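Local structure of exoribonuclease II, mitochondrial (Candida glabrata, 6F3H) at residues Lys339-Ile344 and Ser351-Gly356; Leu463-Val468 and Thr751-Lys756. The protein degrades RNA in the 3' to 5' direction as the magnesium-binding nuclease component of the mitochondrial RNA degradosome, mtEXO. The protein carries 1 engineered substitution. All coordinates share one frame; numbering follows the deposited sequence.

Interaction 1 (Lys339-Ile344 and Ser351-Gly356); sequences KLLVEI and SNFILG
Phe353 turns its ring back against Leu341 and Val342, so that the loop following helix 334-343 packs on the last turn of the helix it has just left. The contact is apolar packing, away from the magnesium site. Val342 meets the ring at its edge, near the ring plane: its CG2 branch lies 3.8 Å from CZ of Phe353, and the two side chains cross at about a right angle. Leu341 comes in obliquely from next door on the helix, its CD2 standing 4.0 Å from CE1 of Phe353. CB of Phe353 already points toward the helix, and with CG anti to the carbonyl carbon (chi1 -66°) the ring carries on to it. Ser351 adds a looser touch, with CB 4.3 Å from Val342 CG2 on the more exposed side.

Further out, Asn300 of helix 293-303 touches both Leu341 and Phe353, while Leu820 also packs on Phe353. Ile344 is where the chain leaves helical geometry, and Arg296 binds its carbonyl oxygen. On the other side the loop runs into a short 3-10 segment, where Gly356 N donates to Phe353 O at 2.7 Å.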
# COMPACT_ATOMS: atom_id res chain seq x y z
N LYS A 339 8.79 -13.38 -21.96
CA LYS A 339 8.61 -14.27 -23.10
C LYS A 339 9.82 -15.16 -23.29
O LYS A 339 9.69 -16.37 -23.45
CB LYS A 339 8.39 -13.47 -24.38
CG LYS A 339 7.16 -12.59 -24.38
CD LYS A 339 6.83 -12.18 -25.80
CE LYS A 339 7.02 -13.37 -26.74
NZ LYS A 339 6.29 -13.21 -28.03
N LEU A 340 11.00 -14.57 -23.23
CA LEU A 340 12.18 -15.38 -23.46
C LEU A 340 12.38 -16.36 -22.33
O LEU A 340 12.56 -17.56 -22.56
CB LEU A 340 13.40 -14.49 -23.56
CG LEU A 340 14.58 -15.39 -23.79
CD1 LEU A 340 14.42 -16.08 -25.11
CD2 LEU A 340 15.85 -14.61 -23.78
N LEU A 341 12.35 -15.87 -21.11
CA LEU A 341 12.55 -16.72 -19.96
C LEU A 341 11.55 -17.86 -19.97
O LEU A 341 11.90 -19.01 -19.69
CB LEU A 341 12.42 -15.89 -18.71
CG LEU A 341 12.72 -16.62 -17.43
CD1 LEU A 341 13.91 -17.54 -17.57
CD2 LEU A 341 12.97 -15.60 -16.42
N VAL A 342 10.31 -17.57 -20.31
CA VAL A 342 9.32 -18.62 -20.47
C VAL A 342 9.79 -19.61 -21.52
O VAL A 342 9.69 -20.83 -21.35
CB VAL A 342 7.96 -18.02 -20.86
CG1 VAL A 342 7.13 -19.02 -21.64
CG2 VAL A 342 7.21 -17.52 -19.64
N GLU A 343 10.37 -19.10 -22.58
CA GLU A 343 10.72 -19.95 -23.70
C GLU A 343 11.85 -20.90 -23.36
O GLU A 343 11.98 -21.96 -23.98
CB GLU A 343 11.07 -19.07 -24.88
CG GLU A 343 11.29 -19.82 -26.11
CD GLU A 343 11.47 -18.90 -27.28
OE1 GLU A 343 10.73 -17.89 -27.34
OE2 GLU A 343 12.35 -19.17 -28.12
N ILE A 344 12.69 -20.54 -22.41
CA ILE A 344 13.88 -21.32 -22.10
C ILE A 344 13.77 -22.00 -20.73
O ILE A 344 14.79 -22.39 -20.17
CB ILE A 344 15.12 -20.44 -22.16
CG1 ILE A 344 14.92 -19.29 -21.18
CG2 ILE A 344 15.31 -19.94 -23.57
CD1 ILE A 344 16.18 -18.62 -20.77
N SER A 351 2.97 -18.08 -15.51
CA SER A 351 4.19 -17.60 -14.90
C SER A 351 3.96 -16.13 -14.63
O SER A 351 4.08 -15.29 -15.52
CB SER A 351 5.39 -17.84 -15.79
OG SER A 351 5.61 -19.23 -15.86
N ASN A 352 3.60 -15.83 -13.41
CA ASN A 352 3.62 -14.46 -12.99
C ASN A 352 4.98 -14.26 -12.35
O ASN A 352 5.27 -14.83 -11.29
CB ASN A 352 2.50 -14.13 -12.03
CG ASN A 352 2.39 -12.66 -11.83
OD1 ASN A 352 3.15 -11.91 -12.44
ND2 ASN A 352 1.47 -12.24 -10.98
N PHE A 353 5.79 -13.45 -12.98
CA PHE A 353 7.14 -13.23 -12.52
C PHE A 353 7.24 -12.12 -11.49
O PHE A 353 8.24 -12.06 -10.78
CB PHE A 353 8.03 -12.87 -13.70
CG PHE A 353 8.21 -13.97 -14.68
CD1 PHE A 353 9.01 -15.05 -14.38
CD2 PHE A 353 7.58 -13.92 -15.90
CE1 PHE A 353 9.18 -16.06 -15.27
CE2 PHE A 353 7.75 -14.93 -16.80
CZ PHE A 353 8.56 -16.00 -16.48
N ILE A 354 6.25 -11.24 -11.45
CA ILE A 354 6.15 -10.23 -10.40
C ILE A 354 6.32 -10.89 -9.05
O ILE A 354 6.82 -10.29 -8.09
CB ILE A 354 4.80 -9.53 -10.52
CG1 ILE A 354 4.61 -9.03 -11.96
CG2 ILE A 354 4.68 -8.40 -9.53
CD1 ILE A 354 3.23 -8.52 -12.24
N LEU A 355 5.93 -12.15 -8.95
CA LEU A 355 6.05 -12.86 -7.70
C LEU A 355 7.49 -13.03 -7.28
O LEU A 355 7.76 -13.29 -6.11
CB LEU A 355 5.38 -14.22 -7.84
CG LEU A 355 4.00 -13.99 -8.47
CD1 LEU A 355 3.27 -15.29 -8.71
CD2 LEU A 355 3.19 -13.05 -7.59
N GLY A 356 8.42 -12.87 -8.20
CA GLY A 356 9.82 -12.89 -7.86
C GLY A 356 10.35 -11.62 -7.25
O GLY A 356 11.53 -11.56 -6.90

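Interaction 2 (Leu463-Val468 and Thr751-Lys756); sequences LPDLVV and TYWTLK
Asp465 and Trp753 join the tip of a beta hairpin to the long helix 725-761, and they illustrate how one carboxylate can tie a turn to a helix. The hairpin links strands 461-462 and 467-468 through a turn of type I geometry with Pro464 and Asp465 at its two central positions; Leu463 N donates to Leu466 O across its base at 2.8 Å.

The close part of the contact is polar. Trp753 NE1 gives its hydrogen to Asp465 OD1 at 3.0 Å, with an angle of 155° at the hydrogen. The oxygen lies near the indole plane and receives the bond on its syn side, although the donor is tilted out of the carboxylate plane. The two flat groups are inclined by 41°, and OD2 of Asp465 sits at the indole edge, 3.3 Å from CZ2 of Trp753. With CG anti to the carbonyl carbon (chi1 -69°), the indole of Trp753 reaches from the helix to the turn. Tyr752 lies over one indole face, its CD2 3.7 Å above the plane, and Val581 and Leu583 of strand 580-584 also touch the ring.

The looser part is apolar: Pro464 CB approaches Trp753 CD1 only to 4.4 Å, obliquely, on a partly exposed turn. Beyond Asp465 the chain draws away from the helix, and Val467 and Val468 pack instead on Tyr462 and Thr461 of the partner strand.

Asp465 OD1 also accepts from Ser749, one helical turn before Trp753, and OD2 is held by Asn352. Donors on both oxygens restrain the carboxylate's rotation and would favour its anionic form, so the link is a directional hydrogen bond from a neutral indole to what is probably an anion.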
# COMPACT_ATOMS: atom_id res chain seq x y z
N LEU A 463 -3.26 -11.15 -2.98
CA LEU A 463 -3.05 -10.99 -4.41
C LEU A 463 -3.87 -11.99 -5.21
O LEU A 463 -4.09 -13.12 -4.75
CB LEU A 463 -1.57 -11.18 -4.75
CG LEU A 463 -0.65 -10.06 -4.33
CD1 LEU A 463 0.73 -10.58 -4.47
CD2 LEU A 463 -0.83 -8.87 -5.24
N PRO A 464 -4.29 -11.63 -6.43
CA PRO A 464 -5.05 -12.59 -7.27
C PRO A 464 -4.36 -13.92 -7.40
O PRO A 464 -5.03 -14.94 -7.62
CB PRO A 464 -5.11 -11.89 -8.63
CG PRO A 464 -4.98 -10.47 -8.33
CD PRO A 464 -4.03 -10.38 -7.16
N ASP A 465 -3.04 -13.93 -7.30
CA ASP A 465 -2.27 -15.15 -7.39
C ASP A 465 -2.29 -15.92 -6.09
O ASP A 465 -2.35 -17.15 -6.10
CB ASP A 465 -0.83 -14.82 -7.80
CG ASP A 465 -0.75 -14.08 -9.13
OD1 ASP A 465 -1.19 -12.91 -9.15
OD2 ASP A 465 -0.25 -14.65 -10.13
N LEU A 466 -2.20 -15.24 -4.96
CA LEU A 466 -1.90 -15.93 -3.71
C LEU A 466 -2.21 -15.02 -2.52
O LEU A 466 -2.55 -13.85 -2.68
CB LEU A 466 -0.45 -16.37 -3.66
CG LEU A 466 0.42 -15.25 -3.08
CD1 LEU A 466 1.73 -15.80 -2.59
CD2 LEU A 466 0.64 -14.13 -4.10
N VAL A 467 -2.07 -15.58 -1.32
CA VAL A 467 -2.22 -14.84 -0.08
C VAL A 467 -1.09 -15.20 0.89
O VAL A 467 -0.71 -16.37 1.00
CB VAL A 467 -3.60 -15.11 0.55
CG1 VAL A 467 -3.82 -14.20 1.74
CG2 VAL A 467 -4.72 -14.96 -0.51
N VAL A 468 -0.54 -14.21 1.58
CA VAL A 468 0.48 -14.42 2.61
C VAL A 468 0.01 -13.82 3.93
O VAL A 468 0.12 -12.61 4.14
CB VAL A 468 1.83 -13.83 2.20
CG1 VAL A 468 2.86 -14.19 3.21
CG2 VAL A 468 2.26 -14.39 0.88
N THR A 751 -3.07 -5.71 -12.93
CA THR A 751 -2.77 -5.20 -14.27
C THR A 751 -2.19 -6.28 -15.16
O THR A 751 -2.60 -6.44 -16.31
CB THR A 751 -1.82 -4.04 -14.17
OG1 THR A 751 -2.40 -3.06 -13.31
CG2 THR A 751 -1.65 -3.46 -15.49
N TYR A 752 -1.18 -7.01 -14.66
CA TYR A 752 -0.58 -8.05 -15.48
C TYR A 752 -1.65 -8.96 -16.01
O TYR A 752 -1.67 -9.27 -17.19
CB TYR A 752 0.44 -8.84 -14.67
CG TYR A 752 0.89 -10.17 -15.28
CD1 TYR A 752 1.65 -10.21 -16.44
CD2 TYR A 752 0.59 -11.37 -14.67
CE1 TYR A 752 2.09 -11.43 -16.98
CE2 TYR A 752 1.02 -12.59 -15.21
CZ TYR A 752 1.75 -12.62 -16.35
OH TYR A 752 2.11 -13.87 -16.79
N TRP A 753 -2.61 -9.32 -15.14
CA TRP A 753 -3.66 -10.26 -15.52
C TRP A 753 -4.75 -9.61 -16.36
O TRP A 753 -5.27 -10.23 -17.29
CB TRP A 753 -4.25 -10.92 -14.28
CG TRP A 753 -3.31 -11.85 -13.58
CD1 TRP A 753 -2.74 -11.66 -12.37
CD2 TRP A 753 -2.81 -13.12 -14.06
NE1 TRP A 753 -1.94 -12.73 -12.04
CE2 TRP A 753 -1.96 -13.63 -13.07
CE3 TRP A 753 -3.01 -13.86 -15.22
CZ2 TRP A 753 -1.30 -14.84 -13.20
CZ3 TRP A 753 -2.35 -15.07 -15.35
CH2 TRP A 753 -1.51 -15.55 -14.35
N THR A 754 -5.16 -8.38 -16.03
CA THR A 754 -6.05 -7.67 -16.93
C THR A 754 -5.52 -7.71 -18.35
O THR A 754 -6.23 -8.09 -19.28
CB THR A 754 -6.19 -6.21 -16.50
OG1 THR A 754 -6.60 -6.17 -15.14
CG2 THR A 754 -7.21 -5.51 -17.36
N LEU A 755 -4.23 -7.34 -18.51
CA LEU A 755 -3.64 -7.24 -19.85
C LEU A 755 -3.46 -8.61 -20.49
O LEU A 755 -3.77 -8.77 -21.68
CB LEU A 755 -2.31 -6.52 -19.78
CG LEU A 755 -2.27 -5.09 -19.24
CD1 LEU A 755 -0.92 -4.46 -19.53
CD2 LEU A 755 -3.37 -4.24 -19.81
N LYS A 756 -2.99 -9.60 -19.73
CA LYS A 756 -2.79 -10.94 -20.28
C LYS A 756 -4.09 -11.49 -20.85
O LYS A 756 -4.08 -12.26 -21.81
CB LYS A 756 -2.24 -11.87 -19.20
CG LYS A 756 -1.63 -13.21 -19.66
CD LYS A 756 -0.54 -13.75 -18.69
CE LYS A 756 -0.01 -15.16 -19.10
NZ LYS A 756 0.41 -16.06 -17.94

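Overall arrangement
Interaction 1 comes first along the chain and closes before interaction 2 opens; their centres are 14 Å apart, on the same side of the chain's centre. The loop 351-356 joins them: Phe353 faces helix 334-343, whereas Ser351 and Asn352 reach both segments of interaction 2. Ser351 O lies 2.7 Å from Tyr752 OH in a probable, weak hydrogen bond, and Asn352 ND2 lies 3.1 Å from Asp465 OD2, a probable hydrogen bond. Interaction 1 is local, while interaction 2 spans almost 300 residues and ties a hairpin of the RNB domain to the long helix 725-761. Together they connect helix 334-343 to the RNB region, away from the magnesium site.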